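Local coordinates for nuclear fusion protein BIK1 (Saccharomyces cerevisiae, PDB 6FC6), which binds microtubules and kinesin and is required for nuclear fusion, chromosome disjunction and mitotic nuclear segregation; this chain is its CAP-Gly domain, bound to a Bim1 peptide, at residues Met36-Asp50 with Phe59-Gln73. Residues are numbered along the deposited sequence; the frame is centred on the assembly and turned at random.
Sequences MFAGVDLLANIGKND and FQTEYPQSGLFIQLQ
The Phe59 ring lays one face over the backbone of Gly39, with CE1 3.5 Å from Gly39 CA. Gly39 has no side chain, and the ring lies directly against its backbone. Phe69 CE1 meets the Phe59 ring at its edge, in plane. Phe69 CD2 lies 3.4 Å from Asn49 ND2, and the amide and ring planes are 44° apart. ND2 hydrogen-bonds the backbone of the bound peptide, while Asn49 OD1 accepts from Gly51 N. The Tyr63 ring carries Glu62 CG over one face and Leu43 O at its edge. Strands 37-41 and 67-71 run antiparallel in the SH3-like sheet of the CAP-Gly domain. Ala38 pairs with Ile70 and Val40 with Leu68 through backbone bonds. On the face bearing Val40, its CG2 packs 4.1 Å from Ile70 CD1. Phe37, Lys48, Asn49, Leu68, Phe69 and Gln71 all reach the peptide. Further on, the backbone N atoms of Lys48 and Asn49 both donate to Gly67 O, a classic beta bulge. Asp41 ties the loops together. Its CG stands anti to the backbone N (chi1 -176°), which carries the carboxylate to Ser66 and Glu62. Ser66 OG donates to OD1 of Asp41 at 2.7 Å. Leu43 N reaches the same oxygen from the opposite face, closing an Asx turn. Glu62 N donates to Asp41 OD2 from the syn side at 2.8 Å, somewhat out of the carboxylate plane. With an alanine here, Ser66 OG and the N-H groups of Leu43 and Glu62 would probably lose this shared acceptor group. Asn45 OD1 accepts at 2.9 Å from Gln65 N, which lies in the type I turn from Tyr63 to Ser66.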
loop_
_atom_site.group_PDB
_atom_site.type_symbol
_atom_site.label_atom_id
_atom_site.label_comp_id
_atom_site.label_asym_id
_atom_site.label_seq_id
_atom_site.Cartn_x
_atom_site.Cartn_y
_atom_site.Cartn_z
ATOM N N MET A 36 -9.097 6.504 0.309
ATOM C CA MET A 36 -8.549 5.325 0.883
ATOM C C MET A 36 -7.275 4.992 0.135
ATOM O O MET A 36 -7.124 5.326 -1.000
ATOM C CB MET A 36 -9.546 4.143 0.831
ATOM C CG MET A 36 -10.838 4.361 1.639
ATOM S SD MET A 36 -10.450 4.571 3.379
ATOM C CE MET A 36 -11.978 4.794 4.302
ATOM N N PHE A 37 -6.351 4.337 0.823
ATOM C CA PHE A 37 -5.026 4.044 0.287
ATOM C C PHE A 37 -4.642 2.604 0.547
ATOM O O PHE A 37 -5.009 2.009 1.542
ATOM C CB PHE A 37 -3.951 4.954 0.862
ATOM C CG PHE A 37 -4.068 6.372 0.395
ATOM C CD1 PHE A 37 -4.936 7.236 1.039
ATOM C CD2 PHE A 37 -3.391 6.817 -0.707
ATOM C CE1 PHE A 37 -5.072 8.550 0.543
ATOM C CE2 PHE A 37 -3.520 8.103 -1.183
ATOM C CZ PHE A 37 -4.408 8.948 -0.570
ATOM N N ALA A 38 -3.843 2.054 -0.365
ATOM C CA ALA A 38 -3.165 0.799 -0.091
ATOM C C ALA A 38 -1.741 1.179 0.268
ATOM O O ALA A 38 -1.109 1.921 -0.475
ATOM C CB ALA A 38 -3.175 -0.050 -1.323
ATOM N N GLY A 39 -1.231 0.670 1.366
ATOM C CA GLY A 39 0.158 0.787 1.704
ATOM C C GLY A 39 0.814 -0.515 1.284
ATOM O O GLY A 39 0.396 -1.607 1.718
ATOM N N VAL A 40 1.834 -0.394 0.437
ATOM C CA VAL A 40 2.547 -1.550 -0.058
ATOM C C VAL A 40 4.032 -1.467 0.201
ATOM O O VAL A 40 4.599 -0.403 0.244
ATOM C CB VAL A 40 2.316 -1.788 -1.572
ATOM C CG1 VAL A 40 0.864 -1.803 -1.952
ATOM C CG2 VAL A 40 2.988 -0.740 -2.411
ATOM N N ASP A 41 4.674 -2.609 0.333
ATOM C CA ASP A 41 6.085 -2.641 0.474
ATOM C C ASP A 41 6.626 -3.185 -0.890
ATOM O O ASP A 41 6.347 -4.335 -1.258
ATOM C CB ASP A 41 6.465 -3.580 1.581
ATOM C CG ASP A 41 7.997 -3.577 1.856
ATOM O OD1 ASP A 41 8.745 -3.085 1.018
ATOM O OD2 ASP A 41 8.443 -4.073 2.936
ATOM N N LEU A 42 7.391 -2.378 -1.596
ATOM C CA LEU A 42 7.915 -2.806 -2.935
ATOM C C LEU A 42 9.225 -3.619 -2.853
ATOM O O LEU A 42 9.756 -3.999 -3.868
ATOM C CB LEU A 42 8.110 -1.602 -3.805
ATOM C CG LEU A 42 6.862 -0.780 -4.017
ATOM C CD1 LEU A 42 7.139 0.576 -4.572
ATOM C CD2 LEU A 42 5.892 -1.505 -4.933
ATOM N N LEU A 43 9.734 -3.868 -1.657
ATOM C CA LEU A 43 10.907 -4.708 -1.411
ATOM C C LEU A 43 12.178 -4.275 -2.139
ATOM O O LEU A 43 13.061 -5.084 -2.395
ATOM C CB LEU A 43 10.578 -6.158 -1.795
ATOM C CG LEU A 43 9.269 -6.705 -1.202
ATOM C CD1 LEU A 43 8.990 -8.111 -1.709
ATOM C CD2 LEU A 43 9.365 -6.708 0.303
ATOM N N ALA A 44 12.236 -2.982 -2.422
ATOM C CA ALA A 44 13.325 -2.265 -2.960
ATOM C C ALA A 44 13.029 -0.785 -2.760
ATOM O O ALA A 44 11.866 -0.372 -2.573
ATOM C CB ALA A 44 13.489 -2.572 -4.452
ATOM N N ASN A 45 14.081 0.036 -2.841
ATOM C CA ASN A 45 13.921 1.451 -2.626
ATOM C C ASN A 45 13.355 2.239 -3.789
ATOM O O ASN A 45 13.907 3.281 -4.138
ATOM C CB ASN A 45 15.222 2.054 -2.160
ATOM C CG ASN A 45 15.614 1.587 -0.794
ATOM O OD1 ASN A 45 14.799 1.628 0.163
ATOM N ND2 ASN A 45 16.854 1.214 -0.649
ATOM N N ILE A 46 12.286 1.726 -4.386
ATOM C CA ILE A 46 11.573 2.391 -5.474
ATOM C C ILE A 46 10.235 2.966 -5.003
ATOM O O ILE A 46 9.422 3.439 -5.824
ATOM C CB ILE A 46 11.362 1.449 -6.659
ATOM C CG1 ILE A 46 10.706 0.137 -6.209
ATOM C CG2 ILE A 46 12.745 1.134 -7.282
ATOM C CD1 ILE A 46 10.148 -0.689 -7.334
ATOM N N GLY A 47 10.021 2.951 -3.701
ATOM C CA GLY A 47 8.890 3.633 -3.071
ATOM C C GLY A 47 9.275 4.994 -2.575
ATOM O O GLY A 47 10.175 5.587 -3.083
ATOM N N LYS A 48 8.585 5.507 -1.589
ATOM C CA LYS A 48 8.774 6.843 -1.075
ATOM C C LYS A 48 8.970 6.941 0.401
ATOM O O LYS A 48 9.279 8.032 0.876
ATOM C CB LYS A 48 7.555 7.719 -1.456
ATOM C CG LYS A 48 7.547 7.990 -2.941
ATOM C CD LYS A 48 6.490 8.985 -3.360
ATOM C CE LYS A 48 6.600 9.303 -4.861
ATOM N NZ LYS A 48 5.432 10.182 -5.202
ATOM N N ASN A 49 8.742 5.863 1.175
ATOM C CA ASN A 49 8.723 5.988 2.620
ATOM C C ASN A 49 9.032 4.682 3.290
ATOM O O ASN A 49 9.161 3.652 2.646
ATOM C CB ASN A 49 7.299 6.531 3.079
ATOM C CG ASN A 49 6.171 5.540 2.771
ATOM O OD1 ASN A 49 6.223 4.359 3.159
ATOM N ND2 ASN A 49 5.196 5.988 2.010
ATOM N N ASP A 50 9.145 4.743 4.622
ATOM C CA ASP A 50 9.401 3.588 5.471
ATOM C C ASP A 50 8.144 3.088 6.174
ATOM O O ASP A 50 8.215 2.444 7.225
ATOM C CB ASP A 50 10.439 3.973 6.540
ATOM C CG ASP A 50 9.902 5.032 7.529
ATOM O OD1 ASP A 50 8.848 5.705 7.275
ATOM O OD2 ASP A 50 10.553 5.235 8.554
ATOM N N PHE A 59 2.624 0.956 8.500
ATOM C CA PHE A 59 3.086 -0.405 8.321
ATOM C C PHE A 59 4.612 -0.486 8.329
ATOM O O PHE A 59 5.297 0.497 8.324
ATOM C CB PHE A 59 2.571 -0.974 7.001
ATOM C CG PHE A 59 2.983 -0.159 5.777
ATOM C CD1 PHE A 59 2.210 0.892 5.345
ATOM C CD2 PHE A 59 3.996 -0.579 4.993
ATOM C CE1 PHE A 59 2.501 1.585 4.215
ATOM C CE2 PHE A 59 4.323 0.112 3.838
ATOM C CZ PHE A 59 3.579 1.207 3.436
ATOM N N GLN A 60 5.088 -1.690 8.264
ATOM C CA GLN A 60 6.507 -1.966 8.287
ATOM C C GLN A 60 7.046 -2.193 6.848
ATOM O O GLN A 60 6.418 -2.893 6.043
ATOM C CB GLN A 60 6.742 -3.247 9.088
ATOM C CG GLN A 60 8.203 -3.537 9.317
ATOM C CD GLN A 60 8.393 -4.682 10.264
ATOM O OE1 GLN A 60 7.507 -5.504 10.460
ATOM N NE2 GLN A 60 9.554 -4.725 10.896
ATOM N N THR A 61 8.204 -1.620 6.584
ATOM C CA THR A 61 8.850 -1.855 5.265
ATOM C C THR A 61 10.213 -2.540 5.517
ATOM O O THR A 61 10.856 -2.319 6.563
ATOM C CB THR A 61 9.063 -0.561 4.475
ATOM O OG1 THR A 61 10.006 0.246 5.175
ATOM C CG2 THR A 61 7.812 0.164 4.317
ATOM N N GLU A 62 10.639 -3.296 4.546
ATOM C CA GLU A 62 11.928 -3.965 4.588
ATOM C C GLU A 62 13.094 -2.971 4.503
ATOM O O GLU A 62 14.087 -3.130 5.178
ATOM C CB GLU A 62 11.978 -4.956 3.414
ATOM C CG GLU A 62 12.966 -6.110 3.591
ATOM C CD GLU A 62 12.652 -6.923 4.887
ATOM O OE1 GLU A 62 11.450 -7.070 5.217
ATOM O OE2 GLU A 62 13.581 -7.307 5.627
ATOM N N TYR A 63 12.941 -1.948 3.686
ATOM C CA TYR A 63 13.943 -0.930 3.441
ATOM C C TYR A 63 13.435 0.492 3.627
ATOM O O TYR A 63 12.235 0.701 3.662
ATOM C CB TYR A 63 14.557 -1.088 2.016
ATOM C CG TYR A 63 15.039 -2.514 1.761
ATOM C CD1 TYR A 63 16.172 -3.012 2.429
ATOM C CD2 TYR A 63 14.327 -3.349 0.917
ATOM C CE1 TYR A 63 16.636 -4.290 2.200
ATOM C CE2 TYR A 63 14.743 -4.673 0.672
ATOM C CZ TYR A 63 15.879 -5.131 1.337
ATOM O OH TYR A 63 16.274 -6.383 1.139
ATOM N N PRO A 64 14.346 1.454 3.795
ATOM C CA PRO A 64 13.914 2.816 4.194
ATOM C C PRO A 64 13.029 3.525 3.230
ATOM O O PRO A 64 12.256 4.359 3.661
ATOM C CB PRO A 64 15.229 3.602 4.378
ATOM C CG PRO A 64 16.269 2.519 4.677
ATOM C CD PRO A 64 15.830 1.353 3.773
ATOM N N GLN A 65 13.102 3.190 1.945
ATOM C CA GLN A 65 12.211 3.747 0.955
ATOM C C GLN A 65 11.442 2.753 0.155
ATOM O O GLN A 65 11.085 3.038 -1.011
ATOM C CB GLN A 65 12.974 4.753 0.026
ATOM C CG GLN A 65 13.246 6.112 0.723
ATOM C CD GLN A 65 14.547 6.142 1.525
ATOM O OE1 GLN A 65 14.630 6.678 2.664
ATOM N NE2 GLN A 65 15.591 5.595 0.934
ATOM N N SER A 66 11.144 1.579 0.711
ATOM C CA SER A 66 10.403 0.601 -0.046
ATOM C C SER A 66 8.904 0.698 0.133
ATOM O O SER A 66 8.157 -0.043 -0.504
ATOM C CB SER A 66 10.868 -0.834 0.268
ATOM O OG SER A 66 10.606 -1.195 1.601
ATOM N N GLY A 67 8.463 1.590 1.001
ATOM C CA GLY A 67 7.027 1.713 1.226
ATOM C C GLY A 67 6.404 2.752 0.325
ATOM O O GLY A 67 7.067 3.731 -0.058
ATOM N N LEU A 68 5.149 2.511 -0.061
ATOM C CA LEU A 68 4.416 3.479 -0.912
ATOM C C LEU A 68 2.903 3.446 -0.617
ATOM O O LEU A 68 2.337 2.357 -0.405
ATOM C CB LEU A 68 4.632 3.104 -2.360
ATOM C CG LEU A 68 4.093 4.056 -3.423
ATOM C CD1 LEU A 68 4.920 5.366 -3.395
ATOM C CD2 LEU A 68 4.155 3.398 -4.787
ATOM N N PHE A 69 2.287 4.618 -0.522
ATOM C CA PHE A 69 0.845 4.745 -0.392
ATOM C C PHE A 69 0.293 4.950 -1.784
ATOM O O PHE A 69 0.706 5.890 -2.433
ATOM C CB PHE A 69 0.406 5.899 0.492
ATOM C CG PHE A 69 0.729 5.689 1.924
ATOM C CD1 PHE A 69 -0.038 4.804 2.700
ATOM C CD2 PHE A 69 1.807 6.336 2.527
ATOM C CE1 PHE A 69 0.257 4.565 4.026
ATOM C CE2 PHE A 69 2.116 6.079 3.859
ATOM C CZ PHE A 69 1.325 5.195 4.622
ATOM N N ILE A 70 -0.647 4.115 -2.226
ATOM C CA ILE A 70 -1.263 4.236 -3.544
ATOM C C ILE A 70 -2.759 4.386 -3.349
ATOM O O ILE A 70 -3.319 3.676 -2.538
ATOM C CB ILE A 70 -1.048 2.999 -4.376
ATOM C CG1 ILE A 70 0.450 2.702 -4.495
ATOM C CG2 ILE A 70 -1.660 3.217 -5.799
ATOM C CD1 ILE A 70 0.762 1.347 -5.123
ATOM N N GLN A 71 -3.400 5.250 -4.114
ATOM C CA GLN A 71 -4.869 5.421 -3.996
ATOM C C GLN A 71 -5.520 4.098 -4.250
ATOM O O GLN A 71 -5.167 3.393 -5.214
ATOM C CB GLN A 71 -5.369 6.406 -5.018
ATOM C CG GLN A 71 -4.876 7.819 -4.783
ATOM C CD GLN A 71 -5.535 8.776 -5.775
ATOM O OE1 GLN A 71 -5.888 8.390 -6.884
ATOM N NE2 GLN A 71 -5.703 10.015 -5.376
ATOM N N LEU A 72 -6.340 3.678 -3.312
ATOM C CA LEU A 72 -6.911 2.351 -3.341
ATOM C C LEU A 72 -7.608 2.010 -4.672
ATOM O O LEU A 72 -7.537 0.869 -5.133
ATOM C CB LEU A 72 -7.844 2.161 -2.178
ATOM C CG LEU A 72 -8.584 0.832 -2.112
ATOM C CD1 LEU A 72 -7.605 -0.329 -1.940
ATOM C CD2 LEU A 72 -9.608 0.859 -0.989
ATOM N N GLN A 73 -8.285 2.972 -5.267
ATOM C CA GLN A 73 -9.018 2.707 -6.515
ATOM C C GLN A 73 -8.116 2.246 -7.630
ATOM O O GLN A 73 -8.547 1.482 -8.519
ATOM C CB GLN A 73 -9.876 3.903 -6.940
ATOM C CG GLN A 73 -9.139 5.229 -6.996
ATOM C CD GLN A 73 -9.170 5.983 -5.657
ATOM O OE1 GLN A 73 -9.306 5.412 -4.545
ATOM N NE2 GLN A 73 -9.055 7.297 -5.761
HETATM O O HOH W 1 -10.578 6.268 -2.119
HETATM O O HOH W 2 9.339 0.280 8.432
#